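Dodecin (Thermus thermophilus, PDB 2UX9) binds and sequesters flavins such as FMN and FAD in a hollow dodecamer, can also bind coenzyme A, and may serve as a cofactor store. Local coordinates at residues E16-A21 against Y56-E61; R34-F39 against L60-A65. The protein carries 1 engineered substitution. All coordinates share one frame; numbering follows the deposited sequence.

Contact 1 (E16-A21 against Y56-E61). With FMN (flavin mononucleotide), chain H; FMN (flavin mononucleotide), chain B.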
loop_
_atom_site.group_PDB
_atom_site.type_symbol
_atom_site.label_atom_id
_atom_site.label_comp_id
_atom_site.label_asym_id
_atom_site.label_seq_id
_atom_site.Cartn_x
_atom_site.Cartn_y
_atom_site.Cartn_z
ATOM N N GLU C 16 6.121 28.702 -6.362
ATOM C CA GLU C 16 5.446 28.933 -7.649
ATOM C C GLU C 16 4.506 27.801 -8.061
ATOM O O GLU C 16 3.430 28.045 -8.586
ATOM C CB GLU C 16 6.472 29.113 -8.766
ATOM C CG GLU C 16 7.505 30.206 -8.586
ATOM C CD GLU C 16 8.587 30.139 -9.668
ATOM O OE1 GLU C 16 8.275 29.705 -10.800
ATOM O OE2 GLU C 16 9.752 30.498 -9.388
ATOM N N GLY C 17 4.931 26.557 -7.869
ATOM C CA GLY C 17 4.120 25.418 -8.257
ATOM C C GLY C 17 4.874 24.116 -8.203
ATOM O O GLY C 17 6.019 24.062 -7.767
ATOM N N LEU C 18 4.220 23.072 -8.696
ATOM C CA LEU C 18 4.718 21.716 -8.597
ATOM C C LEU C 18 5.893 21.464 -9.530
ATOM O O LEU C 18 6.902 20.879 -9.132
ATOM C CB LEU C 18 3.589 20.736 -8.892
ATOM C CG LEU C 18 2.415 20.784 -7.918
ATOM C CD1 LEU C 18 1.281 19.917 -8.414
ATOM C CD2 LEU C 18 2.855 20.328 -6.531
ATOM N N GLU C 19 5.757 21.908 -10.769
ATOM C CA GLU C 19 6.835 21.765 -11.753
ATOM C C GLU C 19 8.071 22.508 -11.276
ATOM O O GLU C 19 9.171 21.990 -11.373
ATOM C CB GLU C 19 6.406 22.287 -13.132
ATOM C CG GLU C 19 5.403 21.410 -13.880
ATOM C CD GLU C 19 3.951 21.640 -13.487
ATOM O OE1 GLU C 19 3.661 22.409 -12.558
ATOM O OE2 GLU C 19 3.063 21.046 -14.124
ATOM N N ALA C 20 7.884 23.709 -10.736
ATOM C CA ALA C 20 9.013 24.488 -10.241
ATOM C C ALA C 20 9.704 23.768 -9.082
ATOM O O ALA C 20 10.929 23.819 -8.974
ATOM C CB ALA C 20 8.557 25.890 -9.817
ATOM N N ALA C 21 8.940 23.102 -8.223
ATOM C CA ALA C 21 9.538 22.375 -7.102
ATOM C C ALA C 21 10.347 21.172 -7.596
ATOM O O ALA C 21 11.473 20.927 -7.144
ATOM C CB ALA C 21 8.463 21.937 -6.128
ATOM N N TYR C 56 5.163 24.706 -2.019
ATOM C CA TYR C 56 4.915 23.359 -2.543
ATOM C C TYR C 56 6.169 22.554 -2.268
ATOM O O TYR C 56 7.277 23.052 -2.443
ATOM C CB TYR C 56 4.669 23.378 -4.056
ATOM C CG TYR C 56 3.403 24.095 -4.461
ATOM C CD1 TYR C 56 2.180 23.436 -4.452
ATOM C CD2 TYR C 56 3.421 25.428 -4.829
ATOM C CE1 TYR C 56 1.023 24.074 -4.813
ATOM C CE2 TYR C 56 2.248 26.086 -5.194
ATOM C CZ TYR C 56 1.056 25.392 -5.181
ATOM O OH TYR C 56 -0.121 26.013 -5.513
ATOM N N GLN C 57 5.995 21.310 -1.823
ATOM C CA GLN C 57 7.103 20.429 -1.490
ATOM C C GLN C 57 6.887 19.097 -2.191
ATOM O O GLN C 57 5.916 18.398 -1.900
ATOM C CB GLN C 57 7.172 20.233 0.026
ATOM C CG GLN C 57 7.381 21.534 0.808
ATOM C CD GLN C 57 7.191 21.373 2.298
ATOM O OE1 GLN C 57 6.461 20.486 2.728
ATOM N NE2 GLN C 57 7.836 22.235 3.097
ATOM N N VAL C 58 7.752 18.756 -3.137
ATOM C CA VAL C 58 7.577 17.536 -3.904
ATOM C C VAL C 58 8.706 16.588 -3.538
ATOM O O VAL C 58 9.880 16.913 -3.724
ATOM C CB VAL C 58 7.558 17.823 -5.395
ATOM C CG1 VAL C 58 7.399 16.528 -6.171
ATOM C CG2 VAL C 58 6.424 18.783 -5.720
ATOM N N VAL C 59 8.341 15.446 -2.971
ATOM C CA VAL C 59 9.284 14.430 -2.556
ATOM C C VAL C 59 9.467 13.514 -3.740
ATOM O O VAL C 59 8.495 12.961 -4.240
ATOM C CB VAL C 59 8.748 13.625 -1.365
ATOM C CG1 VAL C 59 9.790 12.570 -0.909
ATOM C CG2 VAL C 59 8.336 14.558 -0.215
ATOM N N LEU C 60 10.699 13.371 -4.218
ATOM C CA LEU C 60 10.927 12.536 -5.374
ATOM C C LEU C 60 12.183 11.704 -5.260
ATOM O O LEU C 60 13.134 12.069 -4.575
ATOM C CB LEU C 60 10.911 13.358 -6.668
ATOM C CG LEU C 60 11.990 14.419 -6.875
ATOM C CD1 LEU C 60 11.895 15.063 -8.263
ATOM C CD2 LEU C 60 11.949 15.499 -5.814
ATOM N N GLU C 61 12.149 10.552 -5.902
ATOM C CA GLU C 61 13.323 9.708 -6.106
ATOM C C GLU C 61 13.956 10.089 -7.428
ATOM O O GLU C 61 13.240 10.277 -8.417
ATOM C CB GLU C 61 12.912 8.240 -6.170
ATOM C CG GLU C 61 12.297 7.697 -4.885
ATOM C CD GLU C 61 13.334 7.308 -3.854
ATOM O OE1 GLU C 61 12.936 6.956 -2.728
ATOM O OE2 GLU C 61 14.543 7.348 -4.164
HETATM N N1 FMN H . 5.982 21.226 7.612
HETATM C C2 FMN H . 6.359 21.277 6.305
HETATM O O2 FMN H . 7.006 22.238 5.924
HETATM N N3 FMN H . 6.043 20.245 5.443
HETATM C C4 FMN H . 5.339 19.147 5.892
HETATM O O4 FMN H . 4.742 18.470 5.052
HETATM C C4A FMN H . 4.972 19.091 7.229
HETATM N N5 FMN H . 4.312 17.986 7.716
HETATM C C5A FMN H . 3.940 17.921 9.038
HETATM C C6 FMN H . 3.261 16.795 9.496
HETATM C C7 FMN H . 2.867 16.706 10.828
HETATM C C7M FMN H . 2.320 15.406 11.335
HETATM C C8 FMN H . 3.156 17.764 11.696
HETATM C C8M FMN H . 2.672 17.763 13.119
HETATM C C9 FMN H . 3.845 18.879 11.241
HETATM C C9A FMN H . 4.237 18.970 9.906
HETATM N N10 FMN H . 4.917 20.093 9.417
HETATM C C10 FMN H . 5.298 20.130 8.088
HETATM C "C1'" FMN H . 5.181 21.302 10.289
HETATM C "C2'" FMN H . 3.911 22.128 10.500
HETATM O "O2'" FMN H . 3.487 22.682 9.272
HETATM C "C3'" FMN H . 4.103 23.266 11.504
HETATM O "O3'" FMN H . 5.088 24.164 11.038
HETATM C "C4'" FMN H . 4.486 22.770 12.893
HETATM O "O4'" FMN H . 3.667 21.680 13.262
HETATM C "C5'" FMN H . 4.340 23.877 13.931
HETATM O "O5'" FMN H . 3.001 24.325 13.891
HETATM P P FMN H . 2.456 25.389 14.953
HETATM O O1P FMN H . 1.053 25.749 14.518
HETATM O O2P FMN H . 2.429 24.785 16.339
HETATM O O3P FMN H . 3.342 26.614 14.935
HETATM N N1 FMN B . 7.942 19.352 10.330
HETATM C C2 FMN B . 7.357 18.696 11.369
HETATM O O2 FMN B . 7.240 19.280 12.434
HETATM N N3 FMN B . 6.878 17.410 11.206
HETATM C C4 FMN B . 6.985 16.771 9.989
HETATM O O4 FMN B . 6.928 15.539 9.985
HETATM C C4A FMN B . 7.567 17.449 8.928
HETATM N N5 FMN B . 7.643 16.854 7.689
HETATM C C5A FMN B . 8.220 17.517 6.631
HETATM C C6 FMN B . 8.294 16.881 5.394
HETATM C C7 FMN B . 8.880 17.527 4.308
HETATM C C7M FMN B . 8.766 16.902 2.950
HETATM C C8 FMN B . 9.396 18.815 4.477
HETATM C C8M FMN B . 10.121 19.519 3.366
HETATM C C9 FMN B . 9.307 19.452 5.707
HETATM C C9A FMN B . 8.724 18.805 6.796
HETATM N N10 FMN B . 8.640 19.418 8.053
HETATM C C10 FMN B . 8.041 18.741 9.100
HETATM C "C1'" FMN B . 9.258 20.776 8.316
HETATM C "C2'" FMN B . 10.780 20.686 8.432
HETATM O "O2'" FMN B . 11.134 19.928 9.568
HETATM C "C3'" FMN B . 11.450 22.057 8.537
HETATM O "O3'" FMN B . 11.003 22.729 9.696
HETATM C "C4'" FMN B . 11.197 22.934 7.315
HETATM O "O4'" FMN B . 11.385 22.184 6.133
HETATM C "C5'" FMN B . 12.135 24.136 7.298
HETATM O "O5'" FMN B . 13.459 23.643 7.319
HETATM P P FMN B . 14.707 24.630 7.164
HETATM O O1P FMN B . 15.947 23.792 7.387
HETATM O O2P FMN B . 14.734 25.232 5.777
HETATM O O3P FMN B . 14.616 25.722 8.205
#

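Contact 2 (R34-F39 against L60-A65). Engineered in segment 60-65: Ala65 (natural residue Arg). With FMN (flavin mononucleotide), chain P.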
loop_
_atom_site.group_PDB
_atom_site.type_symbol
_atom_site.label_atom_id
_atom_site.label_comp_id
_atom_site.label_asym_id
_atom_site.label_seq_id
_atom_site.Cartn_x
_atom_site.Cartn_y
_atom_site.Cartn_z
ATOM N N ARG C 34 25.984 13.191 -11.938
ATOM C CA ARG C 34 26.046 12.995 -13.385
ATOM C C ARG C 34 25.188 11.806 -13.785
ATOM O O ARG C 34 24.908 10.920 -12.972
ATOM C CB ARG C 34 27.489 12.761 -13.812
ATOM C CG ARG C 34 28.382 13.943 -13.513
ATOM C CD ARG C 34 29.828 13.651 -13.843
ATOM N NE ARG C 34 30.409 12.617 -12.991
ATOM C CZ ARG C 34 30.979 12.823 -11.803
ATOM N NH1 ARG C 34 31.041 14.039 -11.252
ATOM N NH2 ARG C 34 31.507 11.797 -11.163
ATOM N N HIS C 35 24.745 11.803 -15.038
ATOM C CA HIS C 35 23.939 10.716 -15.598
ATOM C C HIS C 35 22.595 10.563 -14.916
ATOM O O HIS C 35 22.083 9.452 -14.758
ATOM C CB HIS C 35 24.725 9.409 -15.607
ATOM C CG HIS C 35 26.029 9.532 -16.323
ATOM N ND1 HIS C 35 26.103 9.623 -17.694
ATOM C CD2 HIS C 35 27.296 9.653 -15.865
ATOM C CE1 HIS C 35 27.365 9.768 -18.054
ATOM N NE2 HIS C 35 28.107 9.798 -16.963
ATOM N N LEU C 36 22.010 11.699 -14.563
ATOM C CA LEU C 36 20.640 11.736 -14.054
ATOM C C LEU C 36 19.701 11.298 -15.175
ATOM O O LEU C 36 19.753 11.855 -16.272
ATOM C CB LEU C 36 20.282 13.147 -13.581
ATOM C CG LEU C 36 21.088 13.653 -12.385
ATOM C CD1 LEU C 36 20.830 15.117 -12.132
ATOM C CD2 LEU C 36 20.775 12.848 -11.138
ATOM N N ASP C 37 18.852 10.309 -14.895
ATOM C CA ASP C 37 18.060 9.656 -15.938
ATOM C C ASP C 37 16.541 9.776 -15.762
ATOM O O ASP C 37 15.824 10.099 -16.719
ATOM C CB ASP C 37 18.460 8.176 -16.015
ATOM C CG ASP C 37 19.784 7.958 -16.724
ATOM O OD1 ASP C 37 20.192 8.795 -17.554
ATOM O OD2 ASP C 37 20.425 6.928 -16.437
ATOM N N TRP C 38 16.033 9.498 -14.569
ATOM C CA TRP C 38 14.592 9.539 -14.351
ATOM C C TRP C 38 14.257 9.947 -12.930
ATOM O O TRP C 38 15.112 9.926 -12.047
ATOM C CB TRP C 38 13.936 8.186 -14.713
ATOM C CG TRP C 38 13.951 7.176 -13.602
ATOM C CD1 TRP C 38 12.944 6.918 -12.733
ATOM C CD2 TRP C 38 15.028 6.301 -13.236
ATOM N NE1 TRP C 38 13.325 5.943 -11.844
ATOM C CE2 TRP C 38 14.597 5.544 -12.139
ATOM C CE3 TRP C 38 16.304 6.072 -13.752
ATOM C CZ2 TRP C 38 15.403 4.574 -11.529
ATOM C CZ3 TRP C 38 17.108 5.109 -13.141
ATOM C CH2 TRP C 38 16.654 4.384 -12.037
ATOM N N PHE C 39 13.009 10.351 -12.726
ATOM C CA PHE C 39 12.511 10.646 -11.398
ATOM C C PHE C 39 11.140 10.032 -11.196
ATOM O O PHE C 39 10.437 9.710 -12.149
ATOM C CB PHE C 39 12.493 12.154 -11.097
ATOM C CG PHE C 39 11.536 12.941 -11.953
ATOM C CD1 PHE C 39 10.224 13.165 -11.554
ATOM C CD2 PHE C 39 11.947 13.461 -13.160
ATOM C CE1 PHE C 39 9.350 13.887 -12.345
ATOM C CE2 PHE C 39 11.083 14.189 -13.945
ATOM C CZ PHE C 39 9.777 14.395 -13.540
ATOM N N LEU C 60 10.699 13.371 -4.218
ATOM C CA LEU C 60 10.927 12.536 -5.374
ATOM C C LEU C 60 12.183 11.704 -5.260
ATOM O O LEU C 60 13.134 12.069 -4.575
ATOM C CB LEU C 60 10.911 13.358 -6.668
ATOM C CG LEU C 60 11.990 14.419 -6.875
ATOM C CD1 LEU C 60 11.895 15.063 -8.263
ATOM C CD2 LEU C 60 11.949 15.499 -5.814
ATOM N N GLU C 61 12.149 10.552 -5.902
ATOM C CA GLU C 61 13.323 9.708 -6.106
ATOM C C GLU C 61 13.956 10.089 -7.428
ATOM O O GLU C 61 13.240 10.277 -8.417
ATOM C CB GLU C 61 12.912 8.240 -6.170
ATOM C CG GLU C 61 12.297 7.697 -4.885
ATOM C CD GLU C 61 13.334 7.308 -3.854
ATOM O OE1 GLU C 61 12.936 6.956 -2.728
ATOM O OE2 GLU C 61 14.543 7.348 -4.164
ATOM N N VAL C 62 15.275 10.190 -7.449
ATOM C CA VAL C 62 15.998 10.522 -8.658
ATOM C C VAL C 62 16.960 9.367 -8.929
ATOM O O VAL C 62 17.754 8.997 -8.054
ATOM C CB VAL C 62 16.740 11.849 -8.481
ATOM C CG1 VAL C 62 17.517 12.171 -9.698
ATOM C CG2 VAL C 62 15.732 12.982 -8.153
ATOM N N GLY C 63 16.874 8.789 -10.125
ATOM C CA GLY C 63 17.716 7.675 -10.538
ATOM C C GLY C 63 18.810 8.117 -11.486
ATOM O O GLY C 63 18.554 8.858 -12.449
ATOM N N PHE C 64 20.022 7.648 -11.232
ATOM C CA PHE C 64 21.170 7.980 -12.063
ATOM C C PHE C 64 22.081 6.773 -12.269
ATOM O O PHE C 64 22.197 5.913 -11.407
ATOM C CB PHE C 64 21.946 9.206 -11.521
ATOM C CG PHE C 64 22.516 9.048 -10.134
ATOM C CD1 PHE C 64 23.856 8.787 -9.952
ATOM C CD2 PHE C 64 21.731 9.240 -9.007
ATOM C CE1 PHE C 64 24.407 8.690 -8.676
ATOM C CE2 PHE C 64 22.276 9.130 -7.742
ATOM C CZ PHE C 64 23.607 8.860 -7.583
ATOM N N ALA C 65 22.701 6.702 -13.437
ATOM C CA ALA C 65 23.590 5.584 -13.760
ATOM C C ALA C 65 24.942 5.775 -13.092
ATOM O O ALA C 65 25.538 6.846 -13.192
ATOM C CB ALA C 65 23.764 5.467 -15.273
HETATM N N1 FMN P . 12.495 6.006 -18.359
HETATM C C2 FMN P . 11.379 6.790 -18.494
HETATM O O2 FMN P . 11.208 7.438 -19.523
HETATM N N3 FMN P . 10.436 6.838 -17.497
HETATM C C4 FMN P . 10.598 6.104 -16.348
HETATM O O4 FMN P . 9.942 6.465 -15.363
HETATM C C4A FMN P . 11.715 5.288 -16.214
HETATM N N5 FMN P . 11.897 4.504 -15.097
HETATM C C5A FMN P . 13.009 3.701 -14.959
HETATM C C6 FMN P . 13.167 2.936 -13.801
HETATM C C7 FMN P . 14.284 2.127 -13.636
HETATM C C7M FMN P . 14.331 1.147 -12.489
HETATM C C8 FMN P . 15.247 2.099 -14.648
HETATM C C8M FMN P . 16.519 1.325 -14.479
HETATM C C9 FMN P . 15.099 2.859 -15.796
HETATM C C9A FMN P . 13.977 3.676 -15.961
HETATM N N10 FMN P . 13.793 4.460 -17.098
HETATM C C10 FMN P . 12.662 5.245 -17.224
HETATM C "C1'" FMN P . 14.856 4.559 -18.170
HETATM C "C2'" FMN P . 16.025 5.444 -17.727
HETATM O "O2'" FMN P . 15.567 6.766 -17.528
HETATM C "C3'" FMN P . 17.153 5.459 -18.761
HETATM O "O3'" FMN P . 16.695 5.965 -19.997
HETATM C "C4'" FMN P . 17.753 4.077 -19.013
HETATM O "O4'" FMN P . 17.981 3.398 -17.797
HETATM C "C5'" FMN P . 19.073 4.208 -19.748
HETATM O "O5'" FMN P . 19.944 4.856 -18.857
HETATM P P FMN P . 21.498 5.005 -19.171
HETATM O O1P FMN P . 22.094 5.958 -18.155
HETATM O O2P FMN P . 22.138 3.643 -19.044
HETATM O O3P FMN P . 21.669 5.537 -20.577
#

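Contact 1 (E16-A21 against Y56-E61)
The start of helix 18-32 lies against strand 52-65 without a backbone bond between them; Gly17 and Tyr56, like Ala21 and Val58, have their CA atoms 6.1 Å apart. Gly17 is the N-cap residue, and its O accepts the first helical bond, from Ala21 N. The Tyr56 ring packs on this turn. Gly17 CA comes within 3.5 Å of Tyr56 CD2, and Leu18 N lies over one face of the ring. With Tyr56 CG beside its backbone N and anti to the carbonyl carbon (chi1 -66°), the CD2 side of the ring is brought up to Gly17. Leu18 meets the ring at a different atom: its CD2 is 3.8 Å from Tyr56 CD1, and the two side chains cross at about a right angle. The same Leu18 methyl touches Val58 CG2. That valine branch also takes the methyl of Ala21, with CB to CG2 at 3.8 Å. With only an alanine at Tyr56, Gly17 and Leu18 CD2 would probably lose the ring they pack on, leaving a gap beside the helix start. Leu18 also packs on Leu18 of neighbouring subunits, and its N is bonded to Glu19 of one of them. Gln57 points away from the helix, to the flavin side. Its amide makes a two-bond clamp on one FMN: the flavin N3 donates to Gln57 OE1 at 2.8 Å, and Gln57 NE2 donates to O2 at 2.9 Å. Helix on one face and flavin on the other is the layout of the dodecin fold, a three-stranded antiparallel sheet with a single helix packed against it.

Contact 2 (R34-F39 against L60-A65)
A classic beta bulge lies in the part of the hairpin of strands 36-49 and 52-65 that carries Asp37 and Trp38 of one flavin site. Asp37 and Trp38 both face Gly63. Asp37 N donates to Gly63 O at 2.9 Å, nearly along the C=O axis, while Trp38 N makes only a weak bond to the same oxygen. Gly63 N returns a nearly straight bond to Trp38 O, at 2.8 Å. Farther along, Ala65 N donates to His35 O. The bulge shifts the register by one residue between the pairs Leu36-Phe64 and Trp38-Gly63. Trp38 then lies flat across Gly63: the glycine CA sits 3.7 Å from the centroid of the six-membered ring, 9° off its normal, as a CH-pi contact. The opposite face of the indole carries the FMN isoalloxazine, with Trp38 CE2 3.4 Å from flavin C6. Trp38 NE1 is bonded to Glu40. The indole is a wall of the dodecin flavin pocket, which Arg45 and Gln57 of a neighbouring subunit complete. Asp37 extends toward the phosphate end of the same ligand, and its OD2 lies 2.6 Å from O1P. Ala65, an engineered replacement of the natural arginine, puts its CB 3.4 Å from that phosphate oxygen. On the other side of the sheet, with CG anti to the carbonyl carbon (chi1 -65°), Leu36 brings CD2 to Val62 CG1, at 3.6 Å, and also to Phe64 CB. Phe39 CB meets Leu60 CD1 farther along the strands. The backbone oxygens of Arg34 and Ala65 each accept a hydrogen bond from the adenine N6A of coenzyme A.

How the contacts relate
Contacts 1 and 2 lie on one strand, 52-65, and share Leu60 and Glu61. Their centres are 16 Å apart, on opposite sides of the chain's centre. Contact 1 sets the start of helix 18-32 on the strand; contact 2 pairs its far end with strand 36-49, which follows that helix in the chain. Each supplies a different part of a flavin site shared between subunits. Gln57 of contact 1 serves one FMN, whereas Asp37 and Trp38 of contact 2 line the site of another, which Gln57 of a neighbouring subunit also binds. Coenzyme A touches contact 2 directly but stays about 13 Å from the side chain of Val58 in contact 1.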